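Collagen adhesin protein (Enterococcus faecalis, PDB 2Z1P) probably binds collagen for the enterococcal cell, to whose wall it is anchored, wrapping the ligand between two domains as in the Collagen Hug model. Local coordinates at residues Val23-Thr28 against Thr36-Ser41; Leu58-Ala63 against Phe110-Lys115; Leu14-Ile19 against Glu128-Thr133. All coordinates share one frame; numbering follows the deposited sequence.

Contact 1: residues Val23-Thr28 against Thr36-Ser41; sequences VELDHT and TSIKVS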
loop_
_atom_site.group_PDB
_atom_site.type_symbol
_atom_site.label_atom_id
_atom_site.label_comp_id
_atom_site.label_asym_id
_atom_site.label_seq_id
_atom_site.Cartn_x
_atom_site.Cartn_y
_atom_site.Cartn_z
ATOM N N VAL A 23 6.293 -9.681 -19.268
ATOM C CA VAL A 23 5.849 -8.596 -18.390
ATOM C C VAL A 23 4.603 -9.200 -17.748
ATOM O O VAL A 23 3.508 -9.159 -18.295
ATOM C CB VAL A 23 5.507 -7.299 -19.182
ATOM C CG1 VAL A 23 4.848 -7.641 -20.502
ATOM C CG2 VAL A 23 4.604 -6.399 -18.350
ATOM N N GLU A 24 4.805 -9.774 -16.575
ATOM C CA GLU A 24 3.768 -10.467 -15.850
ATOM C C GLU A 24 3.177 -9.739 -14.653
ATOM O O GLU A 24 3.890 -9.131 -13.849
ATOM C CB GLU A 24 4.354 -11.810 -15.428
ATOM C CG GLU A 24 3.702 -12.510 -14.276
ATOM C CD GLU A 24 4.630 -13.547 -13.672
ATOM O OE1 GLU A 24 4.162 -14.343 -12.835
ATOM O OE2 GLU A 24 5.833 -13.565 -14.029
ATOM N N LEU A 25 1.856 -9.802 -14.552
ATOM C CA LEU A 25 1.145 -9.204 -13.433
ATOM C C LEU A 25 0.602 -10.399 -12.656
ATOM O O LEU A 25 0.343 -11.452 -13.246
ATOM C CB LEU A 25 -0.022 -8.334 -13.909
ATOM C CG LEU A 25 0.139 -7.065 -14.750
ATOM C CD1 LEU A 25 0.233 -7.433 -16.210
ATOM C CD2 LEU A 25 -1.080 -6.161 -14.538
ATOM N N ASP A 26 0.428 -10.258 -11.344
ATOM C CA ASP A 26 -0.080 -11.372 -10.554
ATOM C C ASP A 26 -1.405 -11.900 -11.106
ATOM O O ASP A 26 -1.506 -13.074 -11.467
ATOM C CB ASP A 26 -0.250 -10.966 -9.103
ATOM C CG ASP A 26 -0.635 -12.131 -8.233
ATOM O OD1 ASP A 26 0.162 -13.093 -8.144
ATOM O OD2 ASP A 26 -1.737 -12.092 -7.647
ATOM N N HIS A 27 -2.424 -11.044 -11.159
ATOM C CA HIS A 27 -3.714 -11.438 -11.719
ATOM C C HIS A 27 -4.133 -10.369 -12.730
ATOM O O HIS A 27 -3.778 -9.203 -12.587
ATOM C CB HIS A 27 -4.763 -11.590 -10.621
ATOM C CG HIS A 27 -4.803 -10.444 -9.665
ATOM N ND1 HIS A 27 -3.842 -10.246 -8.701
ATOM C CD2 HIS A 27 -5.680 -9.417 -9.541
ATOM C CE1 HIS A 27 -4.122 -9.147 -8.020
ATOM N NE2 HIS A 27 -5.232 -8.626 -8.511
ATOM N N THR A 28 -4.882 -10.766 -13.758
ATOM C CA THR A 28 -5.308 -9.832 -14.801
ATOM C C THR A 28 -6.663 -9.149 -14.598
ATOM O O THR A 28 -7.198 -8.527 -15.514
ATOM C CB THR A 28 -5.277 -10.518 -16.194
ATOM O OG1 THR A 28 -5.730 -11.873 -16.081
ATOM C CG2 THR A 28 -3.858 -10.489 -16.770
ATOM N N THR A 36 -0.707 -2.768 -7.938
ATOM C CA THR A 36 -0.190 -4.106 -8.177
ATOM C C THR A 36 1.206 -3.997 -8.748
ATOM O O THR A 36 1.588 -2.939 -9.254
ATOM C CB THR A 36 -1.095 -4.881 -9.176
ATOM O OG1 THR A 36 -0.732 -6.266 -9.189
ATOM C CG2 THR A 36 -0.948 -4.310 -10.592
ATOM N N SER A 37 1.962 -5.089 -8.654
ATOM C CA SER A 37 3.326 -5.139 -9.165
ATOM C C SER A 37 3.323 -5.818 -10.521
ATOM O O SER A 37 2.615 -6.806 -10.738
ATOM C CB SER A 37 4.234 -5.936 -8.226
ATOM O OG SER A 37 4.170 -5.457 -6.896
ATOM N N ILE A 38 4.115 -5.268 -11.433
ATOM C CA ILE A 38 4.263 -5.808 -12.776
ATOM C C ILE A 38 5.740 -6.192 -12.846
ATOM O O ILE A 38 6.617 -5.376 -12.538
ATOM C CB ILE A 38 3.926 -4.743 -13.854
ATOM C CG1 ILE A 38 2.496 -4.247 -13.656
ATOM C CG2 ILE A 38 4.069 -5.330 -15.251
ATOM C CD1 ILE A 38 2.064 -3.241 -14.665
ATOM N N LYS A 39 6.014 -7.437 -13.226
ATOM C CA LYS A 39 7.390 -7.918 -13.297
ATOM C C LYS A 39 7.873 -8.181 -14.722
ATOM O O LYS A 39 7.330 -9.039 -15.417
ATOM C CB LYS A 39 7.506 -9.193 -12.480
ATOM C CG LYS A 39 8.895 -9.745 -12.407
ATOM C CD LYS A 39 8.824 -11.111 -11.826
ATOM C CE LYS A 39 10.185 -11.636 -11.589
ATOM N NZ LYS A 39 10.072 -13.030 -11.117
ATOM N N VAL A 40 8.900 -7.448 -15.146
ATOM C CA VAL A 40 9.457 -7.612 -16.487
ATOM C C VAL A 40 10.792 -8.368 -16.463
ATOM O O VAL A 40 11.801 -7.838 -16.012
ATOM C CB VAL A 40 9.706 -6.247 -17.171
ATOM C CG1 VAL A 40 10.101 -6.477 -18.636
ATOM C CG2 VAL A 40 8.482 -5.357 -17.052
ATOM N N SER A 41 10.797 -9.603 -16.952
ATOM C CA SER A 41 12.017 -10.398 -16.986
ATOM C C SER A 41 12.685 -10.251 -18.357
ATOM O O SER A 41 12.003 -10.012 -19.352
ATOM C CB SER A 41 11.679 -11.865 -16.734
ATOM O OG SER A 41 10.966 -12.022 -15.522
#
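Val23 and Ile38 each set CG2 anti to the backbone N (chi1, measured to CG1, is 37° and -59°), and from neighbouring strands the two side chains run side by side until Val23 CG2 meets Ile38 CG2 at 3.3 Å, a tight methyl-methyl contact. The other branch of Ile38, CG1, stands beside its own backbone N and is turned to the branch point of Leu25, with Leu25 CG to Ile38 CG1 at 3.8 Å. Ile38 thus touches both Val23, diagonally, and Leu25, while Val40 adds only its CG2, 4.1 Å from Val23 CB. All four residues face the domain interior. Glu24 and Lys39 occupy the other face as the antiparallel hydrogen-bonded pair: Glu24 N donates to Lys39 O at 2.9 Å, and Lys39 N returns a bond to Glu24 O at 2.8 Å that is almost straight, 178° at the hydrogen. Their side chains leave the sheet extended, and Glu24 OE2 stays 5.2 Å from Lys39 NZ, too far for an ion pair, though the opposite charges may attract weakly; Glu24 OE2 also has a long, weak ion pair with Lys22. Val23 and Val40 make the adjoining non-hydrogen-bonded pair. Past the strand, His27 ND1 donates to Asp26 OD2 at 3.0 Å, on the anti side of the carboxylate, and His27 NE2 bonds Glu34, so two acids fix the ring and would probably stabilise its doubly protonated form. In this immunoglobulin-like domain, strand 20-25 forms one edge of an antiparallel sheet and strand 35-43 lies just inside it, bonded on its far side to strand 107-116 through Thr36, Ile38 and Val40. Leu58 of strand 57-59 packs over Val23 and Val40, and Phe131 comes from a loop to cover Val23.

Contact 2: residues Leu58-Ala63 against Phe110-Lys115; sequences LTLPDA and FSFGIK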
loop_
_atom_site.group_PDB
_atom_site.type_symbol
_atom_site.label_atom_id
_atom_site.label_comp_id
_atom_site.label_asym_id
_atom_site.label_seq_id
_atom_site.Cartn_x
_atom_site.Cartn_y
_atom_site.Cartn_z
ATOM N N LEU A 58 9.086 0.114 -21.469
ATOM C CA LEU A 58 7.658 -0.232 -21.529
ATOM C C LEU A 58 6.762 0.991 -21.511
ATOM O O LEU A 58 7.036 1.965 -20.813
ATOM C CB LEU A 58 7.247 -1.105 -20.340
ATOM C CG LEU A 58 7.545 -2.599 -20.344
ATOM C CD1 LEU A 58 9.000 -2.839 -19.991
ATOM C CD2 LEU A 58 6.634 -3.282 -19.338
ATOM N N THR A 59 5.676 0.916 -22.270
ATOM C CA THR A 59 4.703 1.998 -22.344
ATOM C C THR A 59 3.402 1.514 -21.701
ATOM O O THR A 59 2.842 0.491 -22.098
ATOM C CB THR A 59 4.478 2.444 -23.817
ATOM O OG1 THR A 59 3.162 2.987 -23.965
ATOM C CG2 THR A 59 4.658 1.285 -24.769
ATOM N N LEU A 60 2.942 2.264 -20.702
ATOM C CA LEU A 60 1.753 1.925 -19.926
ATOM C C LEU A 60 0.413 2.434 -20.460
ATOM O O LEU A 60 0.335 3.510 -21.055
ATOM C CB LEU A 60 1.933 2.435 -18.491
ATOM C CG LEU A 60 3.286 2.179 -17.800
ATOM C CD1 LEU A 60 3.310 2.894 -16.456
ATOM C CD2 LEU A 60 3.528 0.694 -17.610
ATOM N N PRO A 61 -0.663 1.657 -20.236
ATOM C CA PRO A 61 -2.028 1.971 -20.660
ATOM C C PRO A 61 -2.525 3.148 -19.843
ATOM O O PRO A 61 -2.134 3.322 -18.691
ATOM C CB PRO A 61 -2.809 0.706 -20.308
ATOM C CG PRO A 61 -1.776 -0.348 -20.243
ATOM C CD PRO A 61 -0.629 0.340 -19.586
ATOM N N ASP A 62 -3.413 3.935 -20.425
ATOM C CA ASP A 62 -3.937 5.087 -19.727
ATOM C C ASP A 62 -4.656 4.658 -18.463
ATOM O O ASP A 62 -4.813 5.451 -17.540
ATOM C CB ASP A 62 -4.899 5.873 -20.626
ATOM C CG ASP A 62 -4.237 6.376 -21.902
ATOM O OD1 ASP A 62 -3.074 6.837 -21.836
ATOM O OD2 ASP A 62 -4.887 6.324 -22.969
ATOM N N ALA A 63 -5.084 3.406 -18.406
ATOM C CA ALA A 63 -5.811 2.949 -17.234
ATOM C C ALA A 63 -4.932 2.564 -16.035
ATOM O O ALA A 63 -5.429 2.483 -14.908
ATOM C CB ALA A 63 -6.738 1.792 -17.618
ATOM N N PHE A 110 12.887 -7.030 -13.267
ATOM C CA PHE A 110 12.663 -5.817 -12.507
ATOM C C PHE A 110 11.173 -5.590 -12.359
ATOM O O PHE A 110 10.431 -5.613 -13.337
ATOM C CB PHE A 110 13.377 -4.614 -13.159
ATOM C CG PHE A 110 12.741 -4.100 -14.429
ATOM C CD1 PHE A 110 11.596 -3.308 -14.387
ATOM C CD2 PHE A 110 13.342 -4.329 -15.668
ATOM C CE1 PHE A 110 11.061 -2.743 -15.559
ATOM C CE2 PHE A 110 12.813 -3.769 -16.845
ATOM C CZ PHE A 110 11.672 -2.973 -16.786
ATOM N N SER A 111 10.739 -5.430 -11.113
ATOM C CA SER A 111 9.337 -5.197 -10.803
ATOM C C SER A 111 9.145 -3.717 -10.509
ATOM O O SER A 111 10.047 -3.068 -9.973
ATOM C CB SER A 111 8.922 -5.993 -9.563
ATOM O OG SER A 111 9.275 -7.357 -9.685
ATOM N N PHE A 112 7.983 -3.187 -10.889
ATOM C CA PHE A 112 7.636 -1.800 -10.610
ATOM C C PHE A 112 6.152 -1.792 -10.236
ATOM O O PHE A 112 5.423 -2.740 -10.547
ATOM C CB PHE A 112 7.928 -0.871 -11.801
ATOM C CG PHE A 112 7.087 -1.129 -13.015
ATOM C CD1 PHE A 112 7.357 -2.205 -13.855
ATOM C CD2 PHE A 112 6.038 -0.272 -13.342
ATOM C CE1 PHE A 112 6.590 -2.425 -15.016
ATOM C CE2 PHE A 112 5.268 -0.483 -14.495
ATOM C CZ PHE A 112 5.545 -1.562 -15.334
ATOM N N GLY A 113 5.718 -0.742 -9.542
ATOM C CA GLY A 113 4.338 -0.668 -9.108
ATOM C C GLY A 113 3.502 0.319 -9.871
ATOM O O GLY A 113 4.000 1.357 -10.303
ATOM N N ILE A 114 2.229 -0.030 -10.052
ATOM C CA ILE A 114 1.268 0.820 -10.747
ATOM C C ILE A 114 0.067 0.912 -9.838
ATOM O O ILE A 114 -0.040 0.184 -8.850
ATOM C CB ILE A 114 0.766 0.213 -12.108
ATOM C CG1 ILE A 114 0.097 -1.139 -11.869
ATOM C CG2 ILE A 114 1.893 0.073 -13.102
ATOM C CD1 ILE A 114 -1.402 -1.038 -11.711
ATOM N N LYS A 115 -0.831 1.820 -10.176
ATOM C CA LYS A 115 -2.059 1.994 -9.431
ATOM C C LYS A 115 -3.119 2.145 -10.494
ATOM O O LYS A 115 -3.038 3.036 -11.334
ATOM C CB LYS A 115 -2.002 3.228 -8.524
ATOM C CG LYS A 115 -1.795 4.568 -9.193
ATOM C CD LYS A 115 -1.959 5.646 -8.132
ATOM C CE LYS A 115 -2.019 7.056 -8.704
ATOM N NZ LYS A 115 -0.699 7.535 -9.175
#
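Leu58 and Leu60 reach across to the rings of Phe110 and Phe112, and these aliphatic-aromatic contacts make up the side-chain part of the meeting. Leu60 CD2 comes to the edge of the Phe112 ring, near its plane, touching Phe112 CE2 at 3.8 Å, with CZ of that ring equally close. Leu58 divides its two methyls between the rings: CD1 lies 4.2 Å from Phe110 CZ, and CD2 lies 4.4 Å from Phe112 CE1, both approached obliquely. In the pairs Leu58-Phe110 and Leu60-Phe112 the side chains pass alongside each other from opposite directions. Phe112 already heads toward the 58-63 segment from CB; with CG between the backbone N and the carbonyl carbon (chi1 66°), its ring comes to lie beside the leucines, and that of Phe110 adopts the same setting. The backbones come near at the far end, where Ala63 O and Lys115 O are 4.3 Å apart, an approach that adds no bond. The segments run nearly in the same direction, 16° apart end to end, and close together along their length, from 11.0 Å between the CA atoms of Leu58 and Phe112 to 8.7 Å between those of Ala63 and Lys115. Polar links go to other partners: Leu58 pairs with Val92 through backbone hydrogen bonding, Ala63 with Leu117 and Phe110 with Val40, while Lys115 NZ forms a salt bridge with Glu169, in the range of the collagen-binding family. Ser111 is backbone-bonded to Glu303, consistent with the C-terminal latch of the Collagen Hug model lying against this strand. With two leucines and two phenylalanines between them, the facing sheets of the immunoglobulin-like domain are joined here by hydrophobic burial and van der Waals contact, without directional polar bonds between the two segments.

Contact 3: residues Leu14-Ile19 against Glu128-Thr133; sequences LSKSSI and ETDFGT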
loop_
_atom_site.group_PDB
_atom_site.type_symbol
_atom_site.label_atom_id
_atom_site.label_comp_id
_atom_site.label_asym_id
_atom_site.label_seq_id
_atom_site.Cartn_x
_atom_site.Cartn_y
_atom_site.Cartn_z
ATOM N N LEU A 14 15.680 -2.386 -26.818
ATOM C CA LEU A 14 15.411 -3.804 -26.594
ATOM C C LEU A 14 13.939 -4.194 -26.333
ATOM O O LEU A 14 13.596 -5.382 -26.298
ATOM C CB LEU A 14 16.293 -4.292 -25.440
ATOM N N SER A 15 13.080 -3.196 -26.159
ATOM C CA SER A 15 11.665 -3.430 -25.872
ATOM C C SER A 15 10.988 -4.372 -26.850
ATOM O O SER A 15 10.693 -5.524 -26.522
ATOM C CB SER A 15 10.909 -2.105 -25.850
ATOM O OG SER A 15 9.553 -2.326 -25.529
ATOM N N LYS A 16 10.723 -3.865 -28.050
ATOM C CA LYS A 16 10.093 -4.656 -29.098
ATOM C C LYS A 16 11.090 -5.717 -29.541
ATOM O O LYS A 16 10.807 -6.514 -30.434
ATOM C CB LYS A 16 9.737 -3.772 -30.288
ATOM C CG LYS A 16 8.790 -2.640 -29.971
ATOM C CD LYS A 16 7.361 -3.123 -29.926
ATOM C CE LYS A 16 6.402 -1.964 -29.716
ATOM N NZ LYS A 16 4.981 -2.417 -29.783
ATOM N N SER A 17 12.267 -5.714 -28.920
ATOM C CA SER A 17 13.292 -6.687 -29.257
ATOM C C SER A 17 12.925 -8.075 -28.733
ATOM O O SER A 17 11.861 -8.285 -28.147
ATOM C CB SER A 17 14.635 -6.254 -28.684
ATOM N N SER A 18 13.826 -9.019 -28.964
ATOM C CA SER A 18 13.658 -10.393 -28.526
ATOM C C SER A 18 14.125 -10.547 -27.078
ATOM O O SER A 18 13.832 -11.551 -26.420
ATOM C CB SER A 18 14.480 -11.306 -29.431
ATOM O OG SER A 18 14.893 -12.473 -28.743
ATOM N N ILE A 19 14.858 -9.549 -26.589
ATOM C CA ILE A 19 15.383 -9.573 -25.229
ATOM C C ILE A 19 14.299 -9.760 -24.174
ATOM O O ILE A 19 14.418 -10.629 -23.309
ATOM C CB ILE A 19 16.176 -8.278 -24.927
ATOM C CG1 ILE A 19 17.477 -8.281 -25.730
ATOM C CG2 ILE A 19 16.484 -8.176 -23.441
ATOM C CD1 ILE A 19 17.953 -6.895 -26.126
ATOM N N GLU A 128 -6.712 -4.311 -23.788
ATOM C CA GLU A 128 -5.786 -5.313 -24.304
ATOM C C GLU A 128 -4.478 -4.618 -24.591
ATOM O O GLU A 128 -4.392 -3.807 -25.504
ATOM C CB GLU A 128 -6.308 -5.933 -25.591
ATOM C CG GLU A 128 -7.619 -6.636 -25.429
ATOM C CD GLU A 128 -7.877 -7.612 -26.542
ATOM O OE1 GLU A 128 -7.572 -7.270 -27.707
ATOM O OE2 GLU A 128 -8.390 -8.716 -26.247
ATOM N N THR A 129 -3.450 -4.941 -23.821
ATOM C CA THR A 129 -2.165 -4.287 -24.010
ATOM C C THR A 129 -0.976 -5.229 -23.880
ATOM O O THR A 129 -1.000 -6.157 -23.074
ATOM C CB THR A 129 -1.993 -3.168 -22.989
ATOM O OG1 THR A 129 -0.724 -2.541 -23.188
ATOM C CG2 THR A 129 -2.070 -3.733 -21.573
ATOM N N ASP A 130 0.061 -4.973 -24.677
ATOM C CA ASP A 130 1.295 -5.769 -24.673
ATOM C C ASP A 130 2.408 -4.929 -24.045
ATOM O O ASP A 130 3.550 -5.379 -23.915
ATOM C CB ASP A 130 1.680 -6.162 -26.106
ATOM C CG ASP A 130 2.119 -4.969 -26.950
ATOM O OD1 ASP A 130 1.415 -3.932 -26.976
ATOM O OD2 ASP A 130 3.172 -5.072 -27.600
ATOM N N PHE A 131 2.043 -3.700 -23.673
ATOM C CA PHE A 131 2.932 -2.725 -23.042
ATOM C C PHE A 131 4.005 -2.131 -23.963
ATOM O O PHE A 131 5.018 -1.609 -23.485
ATOM C CB PHE A 131 3.568 -3.363 -21.808
ATOM C CG PHE A 131 2.575 -3.701 -20.730
ATOM C CD1 PHE A 131 2.088 -2.710 -19.883
ATOM C CD2 PHE A 131 2.084 -4.991 -20.598
ATOM C CE1 PHE A 131 1.126 -3.002 -18.927
ATOM C CE2 PHE A 131 1.125 -5.290 -19.649
ATOM C CZ PHE A 131 0.644 -4.291 -18.810
ATOM N N GLY A 132 3.755 -2.182 -25.275
ATOM C CA GLY A 132 4.704 -1.674 -26.255
ATOM C C GLY A 132 5.890 -2.617 -26.315
ATOM O O GLY A 132 7.029 -2.191 -26.480
ATOM N N THR A 133 5.600 -3.910 -26.190
ATOM C CA THR A 133 6.611 -4.969 -26.183
ATOM C C THR A 133 6.327 -6.064 -27.212
ATOM O O THR A 133 5.249 -6.128 -27.787
ATOM C CB THR A 133 6.680 -5.612 -24.776
ATOM O OG1 THR A 133 7.109 -4.626 -23.833
ATOM C CG2 THR A 133 7.641 -6.780 -24.750
#
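Ser15 turns its hydroxyl to the loop that follows strand 125-129, with OG anti to the backbone N (chi1 -178°), and OG comes within 2.7 Å of Gly132 O. The carbonyl of Thr57 is a second acceptor for the same proton, so which of the two backbone oxygens the proton serves is not settled. Its backbone also takes part: Ser15 O rests 3.7 Å from Thr133 CG2. Lys16, next along, bends at chi2 (-81°) and lays its methylene chain across the Gly132 peptide, with Lys16 CE 3.3 Å from Gly132 O. Its ammonium ends near the same glycine, NZ to Gly132 CA 3.6 Å, and points on toward Asp130 in an ion pair that is long and, since the carboxylate is less surely placed, doubtful. The loop that receives these two residues opens with an ST turn, Thr129 OG1 accepting from Phe131 N at 3.0 Å, and then passes through positive phi at both Phe131 and Gly132. The contact brings the irregular N-terminal lead-in, ahead of strand 20-25, against the turn leaving an edge strand of the immunoglobulin-like domain. The ring of Phe131 lies on the side away from the lead-in, with Thr129 CG2 over one face near the rim, and reaches Val23, Leu25 and Leu58. Beyond Lys16 the lead-in turns from this loop: the carbonyl of Ser18 accepts a hydrogen bond from Lys45 NZ, and Ile19 is backbone-bonded to Ser43.

How the contacts relate
All three contacts belong to one immunoglobulin-like domain. Contacts 1 and 2, centres about 9 Å apart, share the sheet in which strand 35-43 adjoins strand 107-116: Ile38 N lies 3.0 Å from Phe112 O, and Val40 CG2 packs on Leu58 CD2 at 3.6 Å. Contact 3, about 14 Å from contact 1 and 13 Å from contact 2 between centres, closes a chain loop within which both others lie. Phe131 connects it to each, Val23 CG2 standing 3.7 Å from Phe131 CD2 and Thr59 N 2.9 Å from Phe131 O. How they stand to the collagen site cannot be read from these contacts; they describe the packing of one domain.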